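Side-chain contact in chorismate mutase (Paraburkholderia phymatum, PDB 5TS9), which probably catalyses the rearrangement of chorismate to prephenate: residues A[104-107]-A[108-112]. Residues are numbered along the deposited sequence; the frame is centred on the assembly and turned at random.
Sequences QSLA and GVIRP
Gln104 lies across Val109 and Ile110 at about a right angle. Its OE1 is 3.7 Å from Ile110 CD1, and its CB rests against Val109 CG1. Ser105 is the N-cap of the helix that follows. Its OG lies opposite the backbone N (chi1 164°), beside its own carbonyl carbon, and accepts a hydrogen bond from Gly108 N at 2.8 Å. The carbonyl of Ser105 takes two more amides. Val109 N, 2.8 Å from Ser105 O, sits above the carbonyl plane, while Ile110 N lies in that plane, 3.0 Å from the same Ser105 O. The second bond spans five residues, as in a pi-type turn. Another five-residue bond follows, from Arg111 N to Leu106 O at 2.8 Å. Leu106 and Ile110 run side by side in the same direction, with CD2 against CG1. Ala107 CB lies over one face of the Arg111 guanidinium, towards its rim, 3.6 Å from NH2. Pro112 has no amide hydrogen, and its CD packs on Ala107 O at 3.5 Å. The turn begins helix 106-128 at the protein surface. Leu106 touches Val32 and Ser35, and Ile110 touches Thr28 and Gln31, all on helix 16-39. Gln104 N is hydrogen-bonded to Gln31 OE1.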
ATOM      1  N   GLN A 104     -10.006 -17.801 -12.078  1.00 31.93           N
ATOM      2  CA  GLN A 104     -11.363 -17.324 -12.318  1.00 30.64           C
ATOM      3  C   GLN A 104     -11.315 -16.208 -13.359  1.00 24.21           C
ATOM      4  O   GLN A 104     -10.464 -15.316 -13.265  1.00 31.85           O
ATOM      5  CB  GLN A 104     -11.979 -16.821 -11.010  1.00 29.95           C
ATOM      6  CG  GLN A 104     -12.149 -17.918  -9.939  1.00 37.33           C
ATOM      7  CD  GLN A 104     -12.376 -17.345  -8.542  1.00 39.17           C
ATOM      8  OE1 GLN A 104     -12.766 -16.190  -8.395  1.00 42.83           O
ATOM      9  NE2 GLN A 104     -12.108 -18.148  -7.511  1.00 37.95           N
ATOM     10  N   SER A 105     -12.218 -16.253 -14.340  1.00 25.14           N
ATOM     11  CA  SER A 105     -12.209 -15.252 -15.406  1.00 25.58           C
ATOM     12  C   SER A 105     -12.260 -13.836 -14.831  1.00 26.32           C
ATOM     13  O   SER A 105     -13.130 -13.523 -14.015  1.00 27.47           O
ATOM     14  CB  SER A 105     -13.396 -15.473 -16.329  1.00 27.49           C
ATOM     15  OG  SER A 105     -13.605 -14.328 -17.132  1.00 36.25           O
ATOM     16  N   LEU A 106     -11.332 -12.975 -15.264  1.00 23.72           N
ATOM     17  CA  LEU A 106     -11.330 -11.602 -14.762  1.00 23.97           C
ATOM     18  C   LEU A 106     -12.603 -10.864 -15.165  1.00 26.55           C
ATOM     19  O   LEU A 106     -13.226 -10.192 -14.343  1.00 26.70           O
ATOM     20  CB  LEU A 106     -10.107 -10.833 -15.257  1.00 26.66           C
ATOM     21  CG  LEU A 106      -8.721 -11.238 -14.774  1.00 34.55           C
ATOM     22  CD1 LEU A 106      -7.723 -10.109 -15.053  1.00 30.92           C
ATOM     23  CD2 LEU A 106      -8.735 -11.623 -13.297  1.00 34.08           C
ATOM     24  N   ALA A 107     -13.003 -10.974 -16.433  1.00 25.24           N
ATOM     25  CA  ALA A 107     -14.195 -10.267 -16.888  1.00 26.37           C
ATOM     26  C   ALA A 107     -15.476 -10.982 -16.483  1.00 33.47           C
ATOM     27  O   ALA A 107     -16.491 -10.323 -16.225  1.00 31.53           O
ATOM     28  CB  ALA A 107     -14.163 -10.091 -18.406  1.00 28.11           C
ATOM     29  N   GLY A 108     -15.451 -12.314 -16.436  1.00 31.03           N
ATOM     30  CA  GLY A 108     -16.654 -13.094 -16.210  1.00 28.63           C
ATOM     31  C   GLY A 108     -16.963 -13.311 -14.742  1.00 27.44           C
ATOM     32  O   GLY A 108     -18.129 -13.417 -14.355  1.00 28.12           O
ATOM     33  N   VAL A 109     -15.943 -13.375 -13.896  1.00 28.39           N
ATOM     34  CA  VAL A 109     -16.130 -13.697 -12.489  1.00 27.23           C
ATOM     35  C   VAL A 109     -15.673 -12.555 -11.581  1.00 24.65           C
ATOM     36  O   VAL A 109     -16.439 -12.077 -10.737  1.00 26.47           O
ATOM     37  CB  VAL A 109     -15.436 -15.025 -12.122  1.00 25.48           C
ATOM     38  CG1 VAL A 109     -15.517 -15.288 -10.632  1.00 26.95           C
ATOM     39  CG2 VAL A 109     -16.096 -16.182 -12.894  1.00 26.57           C
ATOM     40  N   ILE A 110     -14.443 -12.069 -11.770  1.00 22.20           N
ATOM     41  CA  ILE A 110     -13.912 -11.081 -10.824  1.00 20.71           C
ATOM     42  C   ILE A 110     -14.605  -9.727 -10.990  1.00 20.88           C
ATOM     43  O   ILE A 110     -14.945  -9.070 -10.002  1.00 21.10           O
ATOM     44  CB  ILE A 110     -12.383 -10.966 -10.964  1.00 19.77           C
ATOM     45  CG1 ILE A 110     -11.724 -12.285 -10.567  1.00 22.87           C
ATOM     46  CG2 ILE A 110     -11.835  -9.831 -10.099  1.00 20.83           C
ATOM     47  CD1 ILE A 110     -11.999 -12.674  -9.154  1.00 19.75           C
ATOM     48  N   ARG A 111     -14.815  -9.283 -12.228  1.00 24.98           N
ATOM     49  CA  ARG A 111     -15.490  -8.002 -12.445  1.00 27.70           C
ATOM     50  C   ARG A 111     -16.881  -7.937 -11.814  1.00 24.31           C
ATOM     51  O   ARG A 111     -17.160  -6.954 -11.106  1.00 26.65           O
ATOM     52  CB  ARG A 111     -15.543  -7.689 -13.945  1.00 27.43           C
ATOM     53  CG  ARG A 111     -16.406  -6.481 -14.301  1.00 30.54           C
ATOM     54  CD  ARG A 111     -16.699  -6.466 -15.807  1.00 39.57           C
ATOM     55  NE  ARG A 111     -15.462  -6.393 -16.579  1.00 44.91           N
ATOM     56  CZ  ARG A 111     -15.372  -6.555 -17.899  1.00 50.39           C
ATOM     57  NH1 ARG A 111     -16.457  -6.811 -18.633  1.00 47.88           N
ATOM     58  NH2 ARG A 111     -14.182  -6.463 -18.482  1.00 43.32           N
ATOM     59  N   PRO A 112     -17.786  -8.907 -12.001  1.00 24.00           N
ATOM     60  CA  PRO A 112     -19.077  -8.809 -11.291  1.00 30.17           C
ATOM     61  C   PRO A 112     -18.928  -8.794  -9.769  1.00 31.25           C
ATOM     62  O   PRO A 112     -19.697  -8.103  -9.082  1.00 23.31           O
ATOM     63  CB  PRO A 112     -19.846 -10.043 -11.779  1.00 36.00           C
ATOM     64  CG  PRO A 112     -19.208 -10.382 -13.105  1.00 37.01           C
ATOM     65  CD  PRO A 112     -17.760 -10.052 -12.933  1.00 32.36           C
TER